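Local coordinates for protein glycerol-3-phosphate dehydrogenase [NAD(+)] 1 (PDB 4FGW) that catalyses the NAD-dependent interconversion of dihydroxyacetone phosphate and sn-glycerol 3-phosphate, driving the production of glycerol that protects yeast cells under hyperosmotic stress, at residues K51-F64 with K216-H228. Numbering follows the deposited sequence.
Sequences KVVAENCKGYPEVF and KVLKALFHRPYFH
Helices 51-59 and 216-222 approach to 8.6 Å between axes at 110°, Asn-56 lying against Leu-221 where the second helix ends. The Asn-56 amide reaches across this end: ND2 donates to Leu-221 O at 2.7 Å and, more bent, to His-223 O at 3.2 Å, both times from above the carbonyl plane, so one amide nitrogen serves two carbonyls. Beside it, Glu-55 OE1 takes two donors. Arg-224 NE makes a salt bridge to OE1 at 2.7 Å, on its anti lone pair and nearly in the guanidinium plane, and Tyr-226 OH arrives on the syn side at 2.6 Å. Bends at chi2 and chi3 turn the Arg-224 chain, and Glu-55 CB lies over one face of its guanidinium; carboxylate and guanidinium planes are 71° apart. Lys-51 NZ bonds to the syn lone pair of Glu-55 OE2 at 2.8 Å and also forms a salt bridge with Glu-191, extending the network. Helix 44-59 follows the first strand of the Rossmann-type domain and the glycine-rich GxGxxG turn that probably binds NAD(+); helix 215-222 leads into edge strand 227-232, and both pack on strand 35-40, where Val-53 and Leu-221 touch each other and both reach Val-37. Phe-64 is sandwiched between Val-63 CG1 and Leu-221 CD1, the latter a CH-pi contact, while Val-217 O sits at the ring edge. Ala-220 CB sits over one face of Tyr-60, also CH-pi. Val-52 CG1 packs against Phe-222 O and Phe-227, whose ring neighbours Trp-45, a probable NAD(+)-site residue.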
loop_
_atom_site.group_PDB
_atom_site.type_symbol
_atom_site.label_atom_id
_atom_site.label_comp_id
_atom_site.label_asym_id
_atom_site.label_seq_id
_atom_site.Cartn_x
_atom_site.Cartn_y
_atom_site.Cartn_z
ATOM N N LYS A 51 -16.072 16.731 -17.943
ATOM C CA LYS A 51 -17.383 16.565 -17.305
ATOM C C LYS A 51 -17.277 17.019 -15.838
ATOM O O LYS A 51 -18.158 17.738 -15.356
ATOM C CB LYS A 51 -17.840 15.095 -17.400
ATOM C CG LYS A 51 -19.175 14.784 -16.723
ATOM C CD LYS A 51 -19.456 13.289 -16.715
ATOM C CE LYS A 51 -20.731 12.926 -15.996
ATOM N NZ LYS A 51 -20.553 12.874 -14.523
ATOM N N VAL A 52 -16.184 16.609 -15.151
ATOM C CA VAL A 52 -15.837 16.946 -13.764
ATOM C C VAL A 52 -15.698 18.483 -13.626
ATOM O O VAL A 52 -16.291 19.085 -12.721
ATOM C CB VAL A 52 -14.544 16.182 -13.347
ATOM C CG1 VAL A 52 -13.892 16.775 -12.098
ATOM C CG2 VAL A 52 -14.821 14.691 -13.159
ATOM N N VAL A 53 -14.942 19.101 -14.556
ATOM C CA VAL A 53 -14.680 20.539 -14.626
ATOM C C VAL A 53 -15.965 21.340 -14.936
ATOM O O VAL A 53 -16.226 22.331 -14.249
ATOM C CB VAL A 53 -13.485 20.834 -15.574
ATOM C CG1 VAL A 53 -13.450 22.288 -16.024
ATOM C CG2 VAL A 53 -12.162 20.446 -14.916
ATOM N N ALA A 54 -16.792 20.882 -15.909
ATOM C CA ALA A 54 -18.062 21.538 -16.266
ATOM C C ALA A 54 -19.075 21.541 -15.116
ATOM O O ALA A 54 -19.824 22.512 -14.961
ATOM C CB ALA A 54 -18.670 20.905 -17.511
ATOM N N GLU A 55 -19.084 20.464 -14.310
ATOM C CA GLU A 55 -19.942 20.310 -13.133
ATOM C C GLU A 55 -19.571 21.348 -12.069
ATOM O O GLU A 55 -20.460 21.953 -11.464
ATOM C CB GLU A 55 -19.800 18.893 -12.550
ATOM C CG GLU A 55 -20.650 17.844 -13.249
ATOM C CD GLU A 55 -20.297 16.402 -12.937
ATOM O OE1 GLU A 55 -19.650 16.150 -11.895
ATOM O OE2 GLU A 55 -20.675 15.517 -13.737
ATOM N N ASN A 56 -18.255 21.559 -11.862
ATOM C CA ASN A 56 -17.723 22.511 -10.892
ATOM C C ASN A 56 -17.844 23.968 -11.323
ATOM O O ASN A 56 -18.043 24.826 -10.462
ATOM C CB ASN A 56 -16.300 22.149 -10.484
ATOM C CG ASN A 56 -16.226 20.949 -9.578
ATOM O OD1 ASN A 56 -17.043 20.762 -8.671
ATOM N ND2 ASN A 56 -15.218 20.124 -9.778
ATOM N N CYS A 57 -17.746 24.250 -12.643
ATOM C CA CYS A 57 -17.907 25.603 -13.198
ATOM C C CYS A 57 -19.331 26.097 -12.957
ATOM O O CYS A 57 -19.518 27.253 -12.583
ATOM C CB CYS A 57 -17.532 25.646 -14.677
ATOM S SG CYS A 57 -15.753 25.510 -14.989
ATOM N N LYS A 58 -20.322 25.193 -13.101
ATOM C CA LYS A 58 -21.736 25.445 -12.821
ATOM C C LYS A 58 -21.934 25.591 -11.298
ATOM O O LYS A 58 -22.776 26.376 -10.860
ATOM C CB LYS A 58 -22.599 24.290 -13.363
ATOM C CG LYS A 58 -23.701 24.730 -14.324
ATOM C CD LYS A 58 -25.053 24.884 -13.633
ATOM C CE LYS A 58 -26.134 25.280 -14.610
ATOM N NZ LYS A 58 -27.425 25.570 -13.930
ATOM N N GLY A 59 -21.139 24.841 -10.526
ATOM C CA GLY A 59 -21.152 24.836 -9.066
ATOM C C GLY A 59 -20.488 26.034 -8.410
ATOM O O GLY A 59 -20.797 26.348 -7.256
ATOM N N TYR A 60 -19.564 26.709 -9.124
ATOM C CA TYR A 60 -18.861 27.893 -8.619
ATOM C C TYR A 60 -18.930 29.054 -9.638
ATOM O O TYR A 60 -17.932 29.345 -10.302
ATOM C CB TYR A 60 -17.412 27.552 -8.223
ATOM C CG TYR A 60 -17.303 26.565 -7.082
ATOM C CD1 TYR A 60 -17.156 25.201 -7.323
ATOM C CD2 TYR A 60 -17.318 26.996 -5.758
ATOM C CE1 TYR A 60 -17.047 24.288 -6.276
ATOM C CE2 TYR A 60 -17.213 26.091 -4.700
ATOM C CZ TYR A 60 -17.075 24.738 -4.965
ATOM O OH TYR A 60 -16.967 23.846 -3.921
ATOM N N PRO A 61 -20.100 29.728 -9.782
ATOM C CA PRO A 61 -20.207 30.813 -10.780
ATOM C C PRO A 61 -19.432 32.099 -10.472
ATOM O O PRO A 61 -19.206 32.905 -11.382
ATOM C CB PRO A 61 -21.713 31.054 -10.880
ATOM C CG PRO A 61 -22.247 30.641 -9.566
ATOM C CD PRO A 61 -21.389 29.508 -9.090
ATOM N N GLU A 62 -19.030 32.293 -9.202
ATOM C CA GLU A 62 -18.261 33.454 -8.740
ATOM C C GLU A 62 -16.744 33.245 -8.940
ATOM O O GLU A 62 -15.970 34.200 -8.836
ATOM C CB GLU A 62 -18.611 33.782 -7.265
ATOM C CG GLU A 62 -17.994 32.873 -6.199
ATOM C CD GLU A 62 -18.445 31.424 -6.059
ATOM O OE1 GLU A 62 -17.823 30.702 -5.246
ATOM O OE2 GLU A 62 -19.418 31.011 -6.730
ATOM N N VAL A 63 -16.336 31.985 -9.217
ATOM C CA VAL A 63 -14.938 31.574 -9.406
ATOM C C VAL A 63 -14.632 31.244 -10.874
ATOM O O VAL A 63 -13.639 31.737 -11.413
ATOM C CB VAL A 63 -14.536 30.419 -8.448
ATOM C CG1 VAL A 63 -13.064 30.045 -8.607
ATOM C CG2 VAL A 63 -14.837 30.779 -6.994
ATOM N N PHE A 64 -15.469 30.411 -11.510
ATOM C CA PHE A 64 -15.254 29.996 -12.894
ATOM C C PHE A 64 -16.343 30.451 -13.845
ATOM O O PHE A 64 -17.508 30.554 -13.450
ATOM C CB PHE A 64 -15.096 28.463 -12.984
ATOM C CG PHE A 64 -14.127 27.852 -12.001
ATOM C CD1 PHE A 64 -12.753 27.953 -12.199
ATOM C CD2 PHE A 64 -14.586 27.168 -10.882
ATOM C CE1 PHE A 64 -11.858 27.394 -11.286
ATOM C CE2 PHE A 64 -13.689 26.609 -9.968
ATOM C CZ PHE A 64 -12.331 26.725 -10.176
ATOM N N LYS A 216 -6.718 26.486 -3.684
ATOM C CA LYS A 216 -8.150 26.610 -3.399
ATOM C C LYS A 216 -8.960 26.518 -4.699
ATOM O O LYS A 216 -9.974 25.819 -4.738
ATOM C CB LYS A 216 -8.456 27.925 -2.655
ATOM C CG LYS A 216 -8.021 27.928 -1.187
ATOM C CD LYS A 216 -9.107 28.467 -0.251
ATOM C CE LYS A 216 -9.061 29.965 -0.043
ATOM N NZ LYS A 216 -10.084 30.415 0.941
ATOM N N VAL A 217 -8.492 27.217 -5.763
ATOM C CA VAL A 217 -9.105 27.237 -7.095
ATOM C C VAL A 217 -9.050 25.819 -7.704
ATOM O O VAL A 217 -10.065 25.335 -8.213
ATOM C CB VAL A 217 -8.468 28.334 -7.997
ATOM C CG1 VAL A 217 -8.810 28.136 -9.469
ATOM C CG2 VAL A 217 -8.884 29.732 -7.538
ATOM N N LEU A 218 -7.884 25.145 -7.586
ATOM C CA LEU A 218 -7.659 23.780 -8.080
ATOM C C LEU A 218 -8.485 22.739 -7.336
ATOM O O LEU A 218 -8.933 21.776 -7.958
ATOM C CB LEU A 218 -6.168 23.403 -8.071
ATOM C CG LEU A 218 -5.275 24.189 -9.041
ATOM C CD1 LEU A 218 -3.835 23.926 -8.760
ATOM C CD2 LEU A 218 -5.602 23.880 -10.502
ATOM N N LYS A 219 -8.704 22.939 -6.021
ATOM C CA LYS A 219 -9.543 22.069 -5.196
ATOM C C LYS A 219 -10.988 22.202 -5.652
ATOM O O LYS A 219 -11.647 21.191 -5.853
ATOM C CB LYS A 219 -9.407 22.411 -3.693
ATOM C CG LYS A 219 -10.267 21.549 -2.752
ATOM C CD LYS A 219 -9.607 20.240 -2.333
ATOM C CE LYS A 219 -10.425 19.525 -1.281
ATOM N NZ LYS A 219 -9.588 18.594 -0.470
ATOM N N ALA A 220 -11.459 23.440 -5.852
ATOM C CA ALA A 220 -12.811 23.743 -6.311
ATOM C C ALA A 220 -13.051 23.268 -7.750
ATOM O O ALA A 220 -14.164 22.853 -8.065
ATOM C CB ALA A 220 -13.081 25.238 -6.196
ATOM N N LEU A 221 -12.009 23.316 -8.607
ATOM C CA LEU A 221 -12.087 22.924 -10.016
ATOM C C LEU A 221 -12.259 21.422 -10.236
ATOM O O LEU A 221 -13.015 21.021 -11.122
ATOM C CB LEU A 221 -10.855 23.448 -10.795
ATOM C CG LEU A 221 -10.816 23.247 -12.320
ATOM C CD1 LEU A 221 -11.955 23.977 -13.011
ATOM C CD2 LEU A 221 -9.494 23.704 -12.884
ATOM N N PHE A 222 -11.559 20.597 -9.450
ATOM C CA PHE A 222 -11.584 19.151 -9.638
ATOM C C PHE A 222 -12.376 18.331 -8.626
ATOM O O PHE A 222 -12.853 17.250 -8.985
ATOM C CB PHE A 222 -10.155 18.610 -9.812
ATOM C CG PHE A 222 -9.383 19.209 -10.965
ATOM C CD1 PHE A 222 -9.660 18.839 -12.279
ATOM C CD2 PHE A 222 -8.367 20.133 -10.738
ATOM C CE1 PHE A 222 -8.933 19.377 -13.339
ATOM C CE2 PHE A 222 -7.642 20.675 -11.803
ATOM C CZ PHE A 222 -7.934 20.297 -13.095
ATOM N N HIS A 223 -12.496 18.806 -7.365
ATOM C CA HIS A 223 -13.199 18.054 -6.318
ATOM C C HIS A 223 -14.683 17.842 -6.593
ATOM O O HIS A 223 -15.406 18.785 -6.931
ATOM C CB HIS A 223 -12.969 18.647 -4.919
ATOM C CG HIS A 223 -13.441 17.754 -3.809
ATOM N ND1 HIS A 223 -12.601 16.831 -3.222
ATOM C CD2 HIS A 223 -14.667 17.650 -3.245
ATOM C CE1 HIS A 223 -13.335 16.206 -2.314
ATOM N NE2 HIS A 223 -14.585 16.660 -2.298
ATOM N N ARG A 224 -15.123 16.584 -6.445
ATOM C CA ARG A 224 -16.517 16.154 -6.606
ATOM C C ARG A 224 -16.832 15.195 -5.446
ATOM O O ARG A 224 -15.893 14.600 -4.917
ATOM C CB ARG A 224 -16.729 15.424 -7.961
ATOM C CG ARG A 224 -16.416 16.225 -9.232
ATOM C CD ARG A 224 -17.269 17.477 -9.434
ATOM N NE ARG A 224 -18.692 17.185 -9.621
ATOM C CZ ARG A 224 -19.669 17.679 -8.868
ATOM N NH1 ARG A 224 -19.392 18.503 -7.864
ATOM N NH2 ARG A 224 -20.929 17.356 -9.113
ATOM N N PRO A 225 -18.111 14.981 -5.050
ATOM C CA PRO A 225 -18.388 14.013 -3.964
ATOM C C PRO A 225 -17.935 12.580 -4.298
ATOM O O PRO A 225 -17.526 11.836 -3.403
ATOM C CB PRO A 225 -19.908 14.111 -3.775
ATOM C CG PRO A 225 -20.289 15.451 -4.365
ATOM C CD PRO A 225 -19.361 15.607 -5.533
ATOM N N TYR A 226 -17.970 12.218 -5.597
ATOM C CA TYR A 226 -17.554 10.922 -6.140
ATOM C C TYR A 226 -16.073 10.922 -6.595
ATOM O O TYR A 226 -15.580 9.907 -7.086
ATOM C CB TYR A 226 -18.476 10.525 -7.318
ATOM C CG TYR A 226 -18.400 11.460 -8.511
ATOM C CD1 TYR A 226 -17.429 11.290 -9.497
ATOM C CD2 TYR A 226 -19.316 12.497 -8.671
ATOM C CE1 TYR A 226 -17.357 12.143 -10.598
ATOM C CE2 TYR A 226 -19.258 13.353 -9.772
ATOM C CZ TYR A 226 -18.277 13.171 -10.734
ATOM O OH TYR A 226 -18.209 14.011 -11.822
ATOM N N PHE A 227 -15.390 12.063 -6.491
ATOM C CA PHE A 227 -14.002 12.200 -6.946
ATOM C C PHE A 227 -13.244 13.100 -5.983
ATOM O O PHE A 227 -13.189 14.324 -6.186
ATOM C CB PHE A 227 -13.996 12.775 -8.384
ATOM C CG PHE A 227 -12.699 12.736 -9.154
ATOM C CD1 PHE A 227 -12.023 11.533 -9.356
ATOM C CD2 PHE A 227 -12.208 13.881 -9.773
ATOM C CE1 PHE A 227 -10.858 11.488 -10.125
ATOM C CE2 PHE A 227 -11.049 13.830 -10.548
ATOM C CZ PHE A 227 -10.392 12.631 -10.732
ATOM N N HIS A 228 -12.696 12.496 -4.907
ATOM C CA HIS A 228 -11.969 13.229 -3.870
ATOM C C HIS A 228 -10.633 13.758 -4.381
ATOM O O HIS A 228 -9.855 13.013 -4.976
ATOM C CB HIS A 228 -11.797 12.384 -2.598
ATOM C CG HIS A 228 -13.040 12.235 -1.769
ATOM N ND1 HIS A 228 -14.284 12.598 -2.247
ATOM C CD2 HIS A 228 -13.180 11.754 -0.517
ATOM C CE1 HIS A 228 -15.136 12.340 -1.269
ATOM N NE2 HIS A 228 -14.517 11.824 -0.212
#